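Local coordinates for HTH-type transcriptional regulator ascG (Escherichia coli, PDB 3BRQ), which represses the cryptic asc operon as a LacI-family transcription factor that binds DNA sequence-specifically, at residues Glu133-Gly138 / Ala166-Ala171; Leu40-Arg45 / Pro254-Ile259; Pro152-Arg157 / Gly180-Ala185. All blocks are in the same frame, centred on the assembly; numbering follows the deposited sequence.

In the fold
Contact 3 is the buried one of the three: W182 lodges against the first turn of helix 152-167, which also grips a sulfate. Contact 1 uses the other end of that same helix, some 22 Å away centre to centre, where it meets the end of helix 123-136 in a partly buried, mostly apolar patch near the surface. Contact 2 lies on the far side of the chain's centre from contact 1 and joins helix 36-49 to helix 255-270, mixing aliphatic packing with a histidine-threonine pair. Contacts 2 and 3 come near the second subunit, and contact 1 does not. Polar anchoring is richest in contact 3, while contact 1 relies on isoleucines and one histidine face.

Contact 1 (Glu133-Gly138 / Ala166-Ala171); sequences ELINAG and AQHGIA
I135 lays its methyl CD1 over one face of the H168 ring. This is a CH-pi contact, with I135 CD1 3.8 Å from the H168 ring centroid, 25° off the normal and displaced toward the rim. The second branch joins in, since I135 CG2 comes within 3.6 Å of H168 CD2. A chi1 of -59° turns CG2 anti to the backbone N and leaves CG1 beside it, which lets both branches reach the imidazole.

The purely aliphatic part is a tip-to-tip meeting, I135 CD1 to I170 CD1 at 3.9 Å. Q140 packs against both isoleucines, and I142 of strand 142-145 backs I135 from the sheet.

The polar end of H168 turns to its own helix, where ND1 is hydrogen-bonded to A164 O. Each helix here ends in a Schellman motif, with G138 and G169, both at positive phi, as the C-prime residues; G138 N bonds to I135 O at 3.0 Å and G169 N to A166 O at 3.1 Å.

The two helix ends are thus joined by dispersion and shape, and the bond to A164 O, consistent with a proton on ND1, should keep the ring facing I135.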
ATOM      1  N   GLU B 133      -4.727 -17.585 -21.682  1.00 28.24           N
ATOM      2  CA  GLU B 133      -3.335 -17.568 -22.080  1.00 29.17           C
ATOM      3  C   GLU B 133      -2.588 -18.782 -21.551  1.00 29.96           C
ATOM      4  O   GLU B 133      -1.756 -19.374 -22.269  1.00 29.62           O
ATOM      5  CB  GLU B 133      -2.672 -16.294 -21.595  1.00 29.53           C
ATOM      6  CG  GLU B 133      -1.210 -16.158 -22.071  1.00 33.14           C
ATOM      7  CD  GLU B 133      -0.701 -14.738 -22.117  1.00 38.25           C
ATOM      8  OE1 GLU B 133       0.552 -14.570 -22.170  1.00 39.81           O
ATOM      9  OE2 GLU B 133      -1.528 -13.788 -22.122  1.00 38.95           O
ATOM     10  N   LEU B 134      -2.884 -19.171 -20.301  1.00 28.96           N
ATOM     11  CA  LEU B 134      -2.319 -20.381 -19.764  1.00 29.45           C
ATOM     12  C   LEU B 134      -2.805 -21.566 -20.547  1.00 29.62           C
ATOM     13  O   LEU B 134      -1.983 -22.400 -20.926  1.00 31.68           O
ATOM     14  CB  LEU B 134      -2.638 -20.566 -18.252  1.00 28.42           C
ATOM     15  CG  LEU B 134      -2.062 -19.539 -17.300  1.00 28.78           C
ATOM     16  CD1 LEU B 134      -2.630 -19.687 -15.849  1.00 29.24           C
ATOM     17  CD2 LEU B 134      -0.551 -19.555 -17.261  1.00 30.17           C
ATOM     18  N   ILE B 135      -4.117 -21.677 -20.778  1.00 31.05           N
ATOM     19  CA  ILE B 135      -4.670 -22.817 -21.532  1.00 32.63           C
ATOM     20  C   ILE B 135      -4.059 -22.947 -22.940  1.00 35.12           C
ATOM     21  O   ILE B 135      -3.692 -24.051 -23.385  1.00 36.33           O
ATOM     22  CB  ILE B 135      -6.202 -22.779 -21.657  1.00 32.62           C
ATOM     23  CG1 ILE B 135      -6.864 -22.789 -20.264  1.00 30.94           C
ATOM     24  CG2 ILE B 135      -6.712 -23.972 -22.558  1.00 33.71           C
ATOM     25  CD1 ILE B 135      -8.372 -22.501 -20.253  1.00 29.09           C
ATOM     26  N   ASN B 136      -3.929 -21.827 -23.636  1.00 37.20           N
ATOM     27  CA  ASN B 136      -3.345 -21.845 -24.989  1.00 38.88           C
ATOM     28  C   ASN B 136      -1.836 -22.093 -25.002  1.00 39.10           C
ATOM     29  O   ASN B 136      -1.314 -22.582 -26.016  1.00 39.56           O
ATOM     30  CB  ASN B 136      -3.728 -20.582 -25.769  1.00 39.75           C
ATOM     31  CG  ASN B 136      -5.216 -20.533 -26.088  1.00 43.06           C
ATOM     32  OD1 ASN B 136      -5.908 -19.559 -25.731  1.00 48.01           O
ATOM     33  ND2 ASN B 136      -5.734 -21.599 -26.725  1.00 43.90           N
ATOM     34  N   ALA B 137      -1.144 -21.786 -23.889  1.00 38.41           N
ATOM     35  CA  ALA B 137       0.247 -22.230 -23.697  1.00 37.16           C
ATOM     36  C   ALA B 137       0.372 -23.709 -23.282  1.00 36.43           C
ATOM     37  O   ALA B 137       1.478 -24.186 -23.042  1.00 36.46           O
ATOM     38  CB  ALA B 137       1.013 -21.323 -22.735  1.00 37.49           C
ATOM     39  N   GLY B 138      -0.746 -24.444 -23.254  1.00 35.10           N
ATOM     40  CA  GLY B 138      -0.728 -25.862 -22.920  1.00 33.41           C
ATOM     41  C   GLY B 138      -1.133 -26.307 -21.508  1.00 32.06           C
ATOM     42  O   GLY B 138      -1.055 -27.481 -21.182  1.00 30.47           O
ATOM     43  N   ALA B 166     -14.485 -23.386 -18.768  1.00 23.86           N
ATOM     44  CA  ALA B 166     -15.691 -24.002 -19.382  1.00 26.63           C
ATOM     45  C   ALA B 166     -15.670 -23.772 -20.926  1.00 28.38           C
ATOM     46  O   ALA B 166     -15.978 -24.705 -21.722  1.00 28.81           O
ATOM     47  CB  ALA B 166     -16.954 -23.423 -18.773  1.00 26.14           C
ATOM     48  N   GLN B 167     -15.301 -22.553 -21.329  1.00 29.17           N
ATOM     49  CA  GLN B 167     -15.161 -22.209 -22.757  1.00 31.32           C
ATOM     50  C   GLN B 167     -14.081 -22.995 -23.504  1.00 31.52           C
ATOM     51  O   GLN B 167     -14.161 -23.131 -24.715  1.00 31.49           O
ATOM     52  CB  GLN B 167     -14.942 -20.709 -22.954  1.00 31.85           C
ATOM     53  CG  GLN B 167     -16.201 -19.861 -22.783  1.00 34.69           C
ATOM     54  CD  GLN B 167     -16.062 -18.480 -23.425  1.00 42.04           C
ATOM     55  OE1 GLN B 167     -15.553 -18.344 -24.552  1.00 44.69           O
ATOM     56  NE2 GLN B 167     -16.526 -17.443 -22.714  1.00 45.10           N
ATOM     57  N   HIS B 168     -13.094 -23.538 -22.797  1.00 31.57           N
ATOM     58  CA  HIS B 168     -12.072 -24.376 -23.425  1.00 31.86           C
ATOM     59  C   HIS B 168     -12.291 -25.861 -23.186  1.00 31.70           C
ATOM     60  O   HIS B 168     -11.395 -26.655 -23.408  1.00 32.39           O
ATOM     61  CB  HIS B 168     -10.678 -23.991 -22.948  1.00 32.06           C
ATOM     62  CG  HIS B 168     -10.246 -22.619 -23.356  1.00 35.19           C
ATOM     63  ND1 HIS B 168     -10.724 -21.474 -22.752  1.00 36.17           N
ATOM     64  CD2 HIS B 168      -9.355 -22.207 -24.294  1.00 36.40           C
ATOM     65  CE1 HIS B 168     -10.153 -20.417 -23.304  1.00 38.35           C
ATOM     66  NE2 HIS B 168      -9.324 -20.835 -24.246  1.00 39.97           N
ATOM     67  N   GLY B 169     -13.486 -26.233 -22.745  1.00 32.33           N
ATOM     68  CA  GLY B 169     -13.863 -27.638 -22.593  1.00 32.52           C
ATOM     69  C   GLY B 169     -13.094 -28.324 -21.475  1.00 32.21           C
ATOM     70  O   GLY B 169     -12.813 -29.531 -21.552  1.00 32.24           O
ATOM     71  N   ILE B 170     -12.726 -27.547 -20.452  1.00 30.69           N
ATOM     72  CA  ILE B 170     -12.084 -28.088 -19.234  1.00 29.81           C
ATOM     73  C   ILE B 170     -13.049 -28.137 -18.069  1.00 28.65           C
ATOM     74  O   ILE B 170     -13.636 -27.128 -17.692  1.00 27.75           O
ATOM     75  CB  ILE B 170     -10.857 -27.252 -18.769  1.00 28.91           C
ATOM     76  CG1 ILE B 170      -9.799 -27.241 -19.863  1.00 30.53           C
ATOM     77  CG2 ILE B 170     -10.295 -27.853 -17.499  1.00 29.48           C
ATOM     78  CD1 ILE B 170      -8.628 -26.308 -19.621  1.00 30.53           C
ATOM     79  N   ALA B 171     -13.187 -29.318 -17.481  1.00 28.45           N
ATOM     80  CA  ALA B 171     -14.103 -29.526 -16.352  1.00 27.82           C
ATOM     81  C   ALA B 171     -13.700 -28.694 -15.126  1.00 27.67           C
ATOM     82  O   ALA B 171     -12.516 -28.596 -14.787  1.00 27.55           O
ATOM     83  CB  ALA B 171     -14.131 -30.991 -15.969  1.00 28.12           C
TER

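Contact 2 (Leu40-Arg45 / Pro254-Ile259)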
ATOM      1  N   LEU B  40      -5.404   7.342  -4.773  1.00 27.85           N
ATOM      2  CA  LEU B  40      -5.535   8.568  -3.986  1.00 27.86           C
ATOM      3  C   LEU B  40      -4.530   9.601  -4.479  1.00 26.98           C
ATOM      4  O   LEU B  40      -4.814  10.791  -4.551  1.00 26.50           O
ATOM      5  CB  LEU B  40      -5.321   8.289  -2.495  1.00 27.50           C
ATOM      6  CG  LEU B  40      -5.572   9.414  -1.481  1.00 28.65           C
ATOM      7  CD1 LEU B  40      -6.996   9.998  -1.584  1.00 27.59           C
ATOM      8  CD2 LEU B  40      -5.323   8.948  -0.070  1.00 29.99           C
ATOM      9  N   PHE B  41      -3.356   9.114  -4.824  1.00 27.25           N
ATOM     10  CA  PHE B  41      -2.282   9.977  -5.305  1.00 27.65           C
ATOM     11  C   PHE B  41      -2.707  10.687  -6.574  1.00 27.95           C
ATOM     12  O   PHE B  41      -2.532  11.898  -6.702  1.00 27.57           O
ATOM     13  CB  PHE B  41      -1.007   9.180  -5.568  1.00 27.06           C
ATOM     14  CG  PHE B  41       0.099  10.026  -6.168  1.00 28.62           C
ATOM     15  CD1 PHE B  41       0.626  11.094  -5.452  1.00 28.84           C
ATOM     16  CD2 PHE B  41       0.546   9.790  -7.466  1.00 29.73           C
ATOM     17  CE1 PHE B  41       1.637  11.925  -5.998  1.00 31.11           C
ATOM     18  CE2 PHE B  41       1.540  10.612  -8.040  1.00 34.29           C
ATOM     19  CZ  PHE B  41       2.101  11.689  -7.281  1.00 31.65           C
ATOM     20  N   HIS B  42      -3.291   9.938  -7.512  1.00 28.70           N
ATOM     21  CA  HIS B  42      -3.687  10.541  -8.776  1.00 28.68           C
ATOM     22  C   HIS B  42      -4.950  11.376  -8.665  1.00 28.23           C
ATOM     23  O   HIS B  42      -5.065  12.391  -9.333  1.00 28.15           O
ATOM     24  CB  HIS B  42      -3.804   9.502  -9.890  1.00 29.05           C
ATOM     25  CG  HIS B  42      -2.498   8.872 -10.245  1.00 31.55           C
ATOM     26  ND1 HIS B  42      -1.520   9.542 -10.946  1.00 32.82           N
ATOM     27  CD2 HIS B  42      -1.998   7.643  -9.979  1.00 32.76           C
ATOM     28  CE1 HIS B  42      -0.471   8.751 -11.098  1.00 34.65           C
ATOM     29  NE2 HIS B  42      -0.738   7.593 -10.518  1.00 34.63           N
ATOM     30  N   ALA B  43      -5.924  10.945  -7.867  1.00 26.57           N
ATOM     31  CA  ALA B  43      -7.028  11.844  -7.508  1.00 25.96           C
ATOM     32  C   ALA B  43      -6.566  13.176  -6.888  1.00 25.41           C
ATOM     33  O   ALA B  43      -7.027  14.232  -7.294  1.00 23.74           O
ATOM     34  CB  ALA B  43      -8.030  11.154  -6.575  1.00 25.77           C
ATOM     35  N   ALA B  44      -5.690  13.102  -5.895  1.00 25.56           N
ATOM     36  CA  ALA B  44      -5.186  14.304  -5.180  1.00 26.86           C
ATOM     37  C   ALA B  44      -4.435  15.188  -6.136  1.00 26.72           C
ATOM     38  O   ALA B  44      -4.674  16.367  -6.197  1.00 26.59           O
ATOM     39  CB  ALA B  44      -4.232  13.926  -4.016  1.00 26.10           C
ATOM     40  N   ARG B  45      -3.515  14.599  -6.882  1.00 27.64           N
ATOM     41  CA  ARG B  45      -2.822  15.359  -7.911  1.00 29.56           C
ATOM     42  C   ARG B  45      -3.794  16.047  -8.902  1.00 28.83           C
ATOM     43  O   ARG B  45      -3.667  17.237  -9.179  1.00 28.38           O
ATOM     44  CB  ARG B  45      -1.814  14.451  -8.618  1.00 30.32           C
ATOM     45  CG  ARG B  45      -0.540  15.145  -8.990  1.00 38.54           C
ATOM     46  CD  ARG B  45       0.254  15.608  -7.763  1.00 44.60           C
ATOM     47  NE  ARG B  45       1.134  16.727  -8.123  1.00 50.80           N
ATOM     48  CZ  ARG B  45       2.464  16.750  -7.970  1.00 54.99           C
ATOM     49  NH1 ARG B  45       3.105  15.705  -7.441  1.00 55.41           N
ATOM     50  NH2 ARG B  45       3.163  17.834  -8.342  1.00 55.01           N
ATOM     51  N   PRO B 254      -5.060  -0.439 -15.345  1.00 26.92           N
ATOM     52  CA  PRO B 254      -4.792   0.948 -15.684  1.00 25.85           C
ATOM     53  C   PRO B 254      -5.361   1.910 -14.616  1.00 26.41           C
ATOM     54  O   PRO B 254      -6.172   2.794 -14.916  1.00 25.87           O
ATOM     55  CB  PRO B 254      -5.491   1.122 -17.023  1.00 26.91           C
ATOM     56  CG  PRO B 254      -6.638   0.130 -16.987  1.00 24.77           C
ATOM     57  CD  PRO B 254      -6.159  -1.022 -16.161  1.00 25.38           C
ATOM     58  N   VAL B 255      -4.922   1.736 -13.378  1.00 25.09           N
ATOM     59  CA  VAL B 255      -5.387   2.579 -12.272  1.00 25.22           C
ATOM     60  C   VAL B 255      -5.288   4.070 -12.600  1.00 25.98           C
ATOM     61  O   VAL B 255      -6.273   4.795 -12.510  1.00 27.02           O
ATOM     62  CB  VAL B 255      -4.599   2.262 -10.937  1.00 25.27           C
ATOM     63  CG1 VAL B 255      -4.922   3.280  -9.831  1.00 22.95           C
ATOM     64  CG2 VAL B 255      -4.927   0.897 -10.469  1.00 21.94           C
ATOM     65  N   THR B 256      -4.095   4.514 -12.980  1.00 26.37           N
ATOM     66  CA  THR B 256      -3.830   5.921 -13.300  1.00 27.93           C
ATOM     67  C   THR B 256      -4.798   6.529 -14.321  1.00 26.75           C
ATOM     68  O   THR B 256      -5.421   7.599 -14.109  1.00 24.97           O
ATOM     69  CB  THR B 256      -2.398   6.056 -13.866  1.00 27.90           C
ATOM     70  OG1 THR B 256      -1.475   5.844 -12.806  1.00 32.68           O
ATOM     71  CG2 THR B 256      -2.180   7.420 -14.468  1.00 29.59           C
ATOM     72  N   GLU B 257      -4.918   5.831 -15.431  1.00 27.67           N
ATOM     73  CA  GLU B 257      -5.912   6.169 -16.440  1.00 28.88           C
ATOM     74  C   GLU B 257      -7.288   6.204 -15.862  1.00 28.07           C
ATOM     75  O   GLU B 257      -8.078   7.106 -16.175  1.00 27.81           O
ATOM     76  CB  GLU B 257      -5.887   5.163 -17.594  1.00 30.24           C
ATOM     77  CG  GLU B 257      -4.631   5.222 -18.470  1.00 34.07           C
ATOM     78  CD  GLU B 257      -3.398   4.477 -17.902  1.00 39.94           C
ATOM     79  OE1 GLU B 257      -3.457   3.801 -16.831  1.00 36.60           O
ATOM     80  OE2 GLU B 257      -2.337   4.577 -18.569  1.00 43.57           O
HETATM   81  N   MSE B 258      -7.615   5.202 -15.047  1.00 27.33           N
HETATM   82  CA  MSE B 258      -8.974   5.096 -14.535  1.00 26.49           C
HETATM   83  C   MSE B 258      -9.320   6.279 -13.626  1.00 27.17           C
HETATM   84  O   MSE B 258     -10.453   6.757 -13.650  1.00 27.09           O
HETATM   85  CB  MSE B 258      -9.156   3.784 -13.764  1.00 25.55           C
HETATM   86  CG  MSE B 258      -9.568   2.617 -14.687  1.00 24.48           C
HETATM   87 SE   MSE B 258      -9.463   0.963 -13.723  0.50 23.12          SE
HETATM   88  CE  MSE B 258     -11.199   1.072 -12.998  1.00 20.59           C
ATOM     89  N   ILE B 259      -8.332   6.732 -12.852  1.00 28.00           N
ATOM     90  CA  ILE B 259      -8.513   7.789 -11.844  1.00 29.67           C
ATOM     91  C   ILE B 259      -8.631   9.149 -12.507  1.00 29.46           C
ATOM     92  O   ILE B 259      -9.447   9.990 -12.103  1.00 28.46           O
ATOM     93  CB  ILE B 259      -7.383   7.769 -10.781  1.00 30.26           C
ATOM     94  CG1 ILE B 259      -7.543   6.524  -9.927  1.00 32.58           C
ATOM     95  CG2 ILE B 259      -7.535   8.900  -9.772  1.00 30.95           C
ATOM     96  CD1 ILE B 259      -9.041   6.322  -9.456  1.00 35.22           C
TER
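T256 and H42 meet with the threonine side chain over one face of the imidazole. The methyl takes the CH-pi position: T256 CG2 is 4.1 Å from the H42 ring centroid and only 14° off the normal. Beside it T256 OG1 lies 3.0 Å from H42 NE2, reaching the nitrogen from over the ring. With chi1 -71°, T256 holds OG1 beside its backbone N and CG2 anti to it, so that hydroxyl and methyl both look onto the ring.

I259 makes the aliphatic half of the contact. Its CG2 presses on the backbone of helix 36-49, tightly, with I259 CG2 3.2 Å from A43 N. The same methyl lies 3.8 Å from H42 CB and 3.9 Å from A43 CB. An alanine at this place admits a close approach, and the CA atoms of A43 and I259 are 6.1 Å apart. The axes of the two short segments pass 9.1 Å from each other at a crossing angle of -37°.

One shell out, F41 CD2 sits over the centre of the other face of the H42 ring, which is therefore sandwiched between phenylalanine and threonine. F41 in turn meets the ring of H32 of the second subunit. T256 OG1 makes a weak hydrogen bond to E38 OE2, while I259 also packs on L39 and on L107 of strand 104-107. Helix 255-270, reached after the chain leaves strand 249-252 of the other sheet, is thereby fastened to the N-terminal subdomain, as expected of a LacI-type core with repeated crossovers.

Aliphatic packing thus closes the inner side, and the nearby E38 carboxylate, weakly bonded to T256 OG1, might favour a more positive H42.

Contact 3 (Pro152-Arg157 / Gly180-Ala185). With SO4 (sulfate ion), chain F.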
ATOM      1  N   PRO B 152     -16.203  -7.620  -4.800  1.00 17.22           N
ATOM      2  CA  PRO B 152     -16.542  -7.667  -6.196  1.00 18.04           C
ATOM      3  C   PRO B 152     -15.399  -8.066  -7.105  1.00 19.38           C
ATOM      4  O   PRO B 152     -15.622  -8.821  -8.056  1.00 19.19           O
ATOM      5  CB  PRO B 152     -16.988  -6.224  -6.484  1.00 17.75           C
ATOM      6  CG  PRO B 152     -17.574  -5.790  -5.258  1.00 17.65           C
ATOM      7  CD  PRO B 152     -16.773  -6.420  -4.172  1.00 17.32           C
ATOM      8  N   THR B 153     -14.190  -7.557  -6.817  1.00 18.60           N
ATOM      9  CA  THR B 153     -13.048  -7.819  -7.638  1.00 19.03           C
ATOM     10  C   THR B 153     -12.667  -9.274  -7.514  1.00 17.80           C
ATOM     11  O   THR B 153     -12.298  -9.922  -8.496  1.00 18.21           O
ATOM     12  CB  THR B 153     -11.835  -6.913  -7.191  1.00 19.84           C
ATOM     13  OG1 THR B 153     -12.174  -5.542  -7.394  1.00 22.13           O
ATOM     14  CG2 THR B 153     -10.562  -7.222  -7.979  1.00 21.15           C
ATOM     15  N   SER B 154     -12.721  -9.798  -6.299  1.00 17.38           N
ATOM     16  CA  SER B 154     -12.399 -11.201  -6.056  1.00 16.82           C
ATOM     17  C   SER B 154     -13.418 -12.078  -6.771  1.00 17.12           C
ATOM     18  O   SER B 154     -13.066 -13.078  -7.437  1.00 17.24           O
ATOM     19  CB  SER B 154     -12.540 -11.503  -4.585  1.00 15.25           C
ATOM     20  OG  SER B 154     -12.319 -12.869  -4.414  1.00 18.23           O
ATOM     21  N   ILE B 155     -14.675 -11.699  -6.644  1.00 18.91           N
ATOM     22  CA  ILE B 155     -15.800 -12.494  -7.247  1.00 19.04           C
ATOM     23  C   ILE B 155     -15.701 -12.566  -8.797  1.00 20.06           C
ATOM     24  O   ILE B 155     -15.886 -13.608  -9.411  1.00 19.92           O
ATOM     25  CB  ILE B 155     -17.120 -11.892  -6.838  1.00 19.08           C
ATOM     26  CG1 ILE B 155     -17.368 -12.145  -5.343  1.00 22.55           C
ATOM     27  CG2 ILE B 155     -18.338 -12.533  -7.659  1.00 20.68           C
ATOM     28  CD1 ILE B 155     -18.526 -11.297  -4.763  1.00 27.49           C
ATOM     29  N   GLU B 156     -15.396 -11.429  -9.429  1.00 21.35           N
ATOM     30  CA  GLU B 156     -15.248 -11.315 -10.899  1.00 20.35           C
ATOM     31  C   GLU B 156     -14.068 -12.124 -11.431  1.00 20.16           C
ATOM     32  O   GLU B 156     -14.187 -12.860 -12.439  1.00 18.12           O
ATOM     33  CB  GLU B 156     -15.055  -9.848 -11.254  1.00 21.64           C
ATOM     34  CG  GLU B 156     -16.352  -9.031 -11.038  1.00 29.65           C
ATOM     35  CD  GLU B 156     -17.514  -9.711 -11.751  1.00 39.46           C
ATOM     36  OE1 GLU B 156     -17.577  -9.618 -13.010  1.00 44.00           O
ATOM     37  OE2 GLU B 156     -18.327 -10.385 -11.065  1.00 44.82           O
ATOM     38  N   ARG B 157     -12.930 -12.045 -10.737  1.00 17.97           N
ATOM     39  CA  ARG B 157     -11.754 -12.821 -11.148  1.00 16.54           C
ATOM     40  C   ARG B 157     -12.023 -14.329 -11.123  1.00 17.22           C
ATOM     41  O   ARG B 157     -11.550 -15.101 -11.969  1.00 16.70           O
ATOM     42  CB  ARG B 157     -10.510 -12.450 -10.285  1.00 16.01           C
ATOM     43  CG  ARG B 157     -10.083 -11.005 -10.569  1.00 13.54           C
ATOM     44  CD  ARG B 157      -8.771 -10.555  -9.749  1.00 14.71           C
ATOM     45  NE  ARG B 157      -8.493  -9.194 -10.169  1.00 15.16           N
ATOM     46  CZ  ARG B 157      -7.767  -8.313  -9.477  1.00 19.68           C
ATOM     47  NH1 ARG B 157      -7.330  -8.618  -8.246  1.00 17.69           N
ATOM     48  NH2 ARG B 157      -7.579  -7.105  -9.993  1.00 19.91           N
ATOM     49  N   GLY B 180      -8.751 -17.588  -0.370  1.00 21.33           N
ATOM     50  CA  GLY B 180      -7.636 -16.837   0.218  1.00 20.58           C
ATOM     51  C   GLY B 180      -8.188 -15.516   0.738  1.00 20.32           C
ATOM     52  O   GLY B 180      -9.416 -15.264   0.686  1.00 19.56           O
ATOM     53  N   LYS B 181      -7.305 -14.667   1.251  1.00 21.22           N
ATOM     54  CA  LYS B 181      -7.739 -13.460   1.981  1.00 21.98           C
ATOM     55  C   LYS B 181      -6.895 -12.265   1.595  1.00 22.47           C
ATOM     56  O   LYS B 181      -6.940 -11.274   2.313  1.00 21.51           O
ATOM     57  CB  LYS B 181      -7.613 -13.599   3.501  1.00 23.47           C
ATOM     58  CG  LYS B 181      -7.789 -14.964   4.097  1.00 28.18           C
ATOM     59  CD  LYS B 181      -8.396 -14.934   5.497  1.00 34.44           C
ATOM     60  CE  LYS B 181      -9.901 -15.381   5.435  1.00 41.13           C
ATOM     61  NZ  LYS B 181     -10.422 -15.806   6.789  1.00 40.52           N
ATOM     62  N   TRP B 182      -6.169 -12.367   0.463  1.00 19.79           N
ATOM     63  CA  TRP B 182      -5.397 -11.296  -0.149  1.00 20.47           C
ATOM     64  C   TRP B 182      -4.037 -11.106   0.548  1.00 20.00           C
ATOM     65  O   TRP B 182      -3.211 -10.363   0.052  1.00 20.97           O
ATOM     66  CB  TRP B 182      -6.107  -9.913  -0.161  1.00 21.68           C
ATOM     67  CG  TRP B 182      -7.493  -9.776  -0.760  1.00 19.83           C
ATOM     68  CD1 TRP B 182      -8.644  -9.493  -0.074  1.00 22.86           C
ATOM     69  CD2 TRP B 182      -7.865  -9.842  -2.138  1.00 25.30           C
ATOM     70  NE1 TRP B 182      -9.697  -9.381  -0.933  1.00 21.22           N
ATOM     71  CE2 TRP B 182      -9.251  -9.575  -2.213  1.00 22.90           C
ATOM     72  CE3 TRP B 182      -7.172 -10.105  -3.314  1.00 24.61           C
ATOM     73  CZ2 TRP B 182      -9.953  -9.565  -3.415  1.00 23.67           C
ATOM     74  CZ3 TRP B 182      -7.854 -10.075  -4.503  1.00 21.74           C
ATOM     75  CH2 TRP B 182      -9.232  -9.822  -4.557  1.00 26.64           C
ATOM     76  N   THR B 183      -3.811 -11.766   1.663  1.00 20.57           N
ATOM     77  CA  THR B 183      -2.518 -11.675   2.393  1.00 20.48           C
ATOM     78  C   THR B 183      -1.494 -12.701   1.839  1.00 20.65           C
ATOM     79  O   THR B 183      -1.907 -13.766   1.333  1.00 20.81           O
ATOM     80  CB  THR B 183      -2.730 -12.005   3.877  1.00 21.91           C
ATOM     81  OG1 THR B 183      -3.156 -13.373   3.983  1.00 20.23           O
ATOM     82  CG2 THR B 183      -3.814 -11.050   4.531  1.00 21.15           C
ATOM     83  N   PRO B 184      -0.163 -12.408   1.953  1.00 20.10           N
ATOM     84  CA  PRO B 184       0.882 -13.376   1.604  1.00 20.39           C
ATOM     85  C   PRO B 184       0.707 -14.702   2.354  1.00 21.54           C
ATOM     86  O   PRO B 184       0.748 -15.796   1.683  1.00 20.85           O
ATOM     87  CB  PRO B 184       2.199 -12.679   2.037  1.00 21.00           C
ATOM     88  CG  PRO B 184       1.893 -11.198   1.995  1.00 21.08           C
ATOM     89  CD  PRO B 184       0.400 -11.115   2.407  1.00 20.02           C
ATOM     90  N   ALA B 185       0.418 -14.629   3.680  1.00 18.66           N
ATOM     91  CA  ALA B 185       0.185 -15.866   4.454  1.00 19.05           C
ATOM     92  C   ALA B 185      -0.928 -16.727   3.845  1.00 18.14           C
ATOM     93  O   ALA B 185      -0.848 -17.959   3.848  1.00 18.29           O
ATOM     94  CB  ALA B 185      -0.209 -15.556   5.845  1.00 19.52           C
TER
HETATM   95  S   SO4 F 801     -12.801  -4.485  -4.049  1.00 24.87           S
HETATM   96  O1  SO4 F 801     -13.418  -5.006  -5.225  1.00 27.17           O
HETATM   97  O2  SO4 F 801     -13.840  -3.839  -3.204  1.00 25.26           O
HETATM   98  O3  SO4 F 801     -11.990  -5.484  -3.402  1.00 29.43           O
HETATM   99  O4  SO4 F 801     -11.790  -3.539  -4.507  1.00 27.02           O
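Sulfate O1 is gripped twice by T153, whose OG1 donates to it at 2.6 Å and whose backbone N does so at 3.1 Å, the N-H...O angle being 146°. S151 of the same subdomain and G33, Y84 and R86 of the other complete the site. The ion, probably from the crystallisation liquor, thus lies between the two subdomains of a LacI-type core, where effectors bind in relatives.

Next to it the six-membered ring of W182 nestles against the same turn: S154 CB comes within 3.4 Å of W182 CZ2. R157 NH1 lies 4.1 Å from W182 CZ3, the guanidinium and indole planes 83° apart. R157 is extended from CG to NE, and T153 CG2 sits over the centre of its guanidinium. NH1 is hydrogen-bonded to Y31 OH, and the Y31 ring stacks on the indole; W182 NE1 is hydrogen-bonded to S148 OG. Replacing W182 by an alanine would probably leave Y31 without its stacking partner, S148 OG without its indole N-H and a gap beside S154.

W182 comes from the loop between strand 177-178 and helix 184-197, and beyond R157 lies H123 of helix 123-136. At the start of helix 184-197, P184 and A185 pack on Y243 of the second subunit.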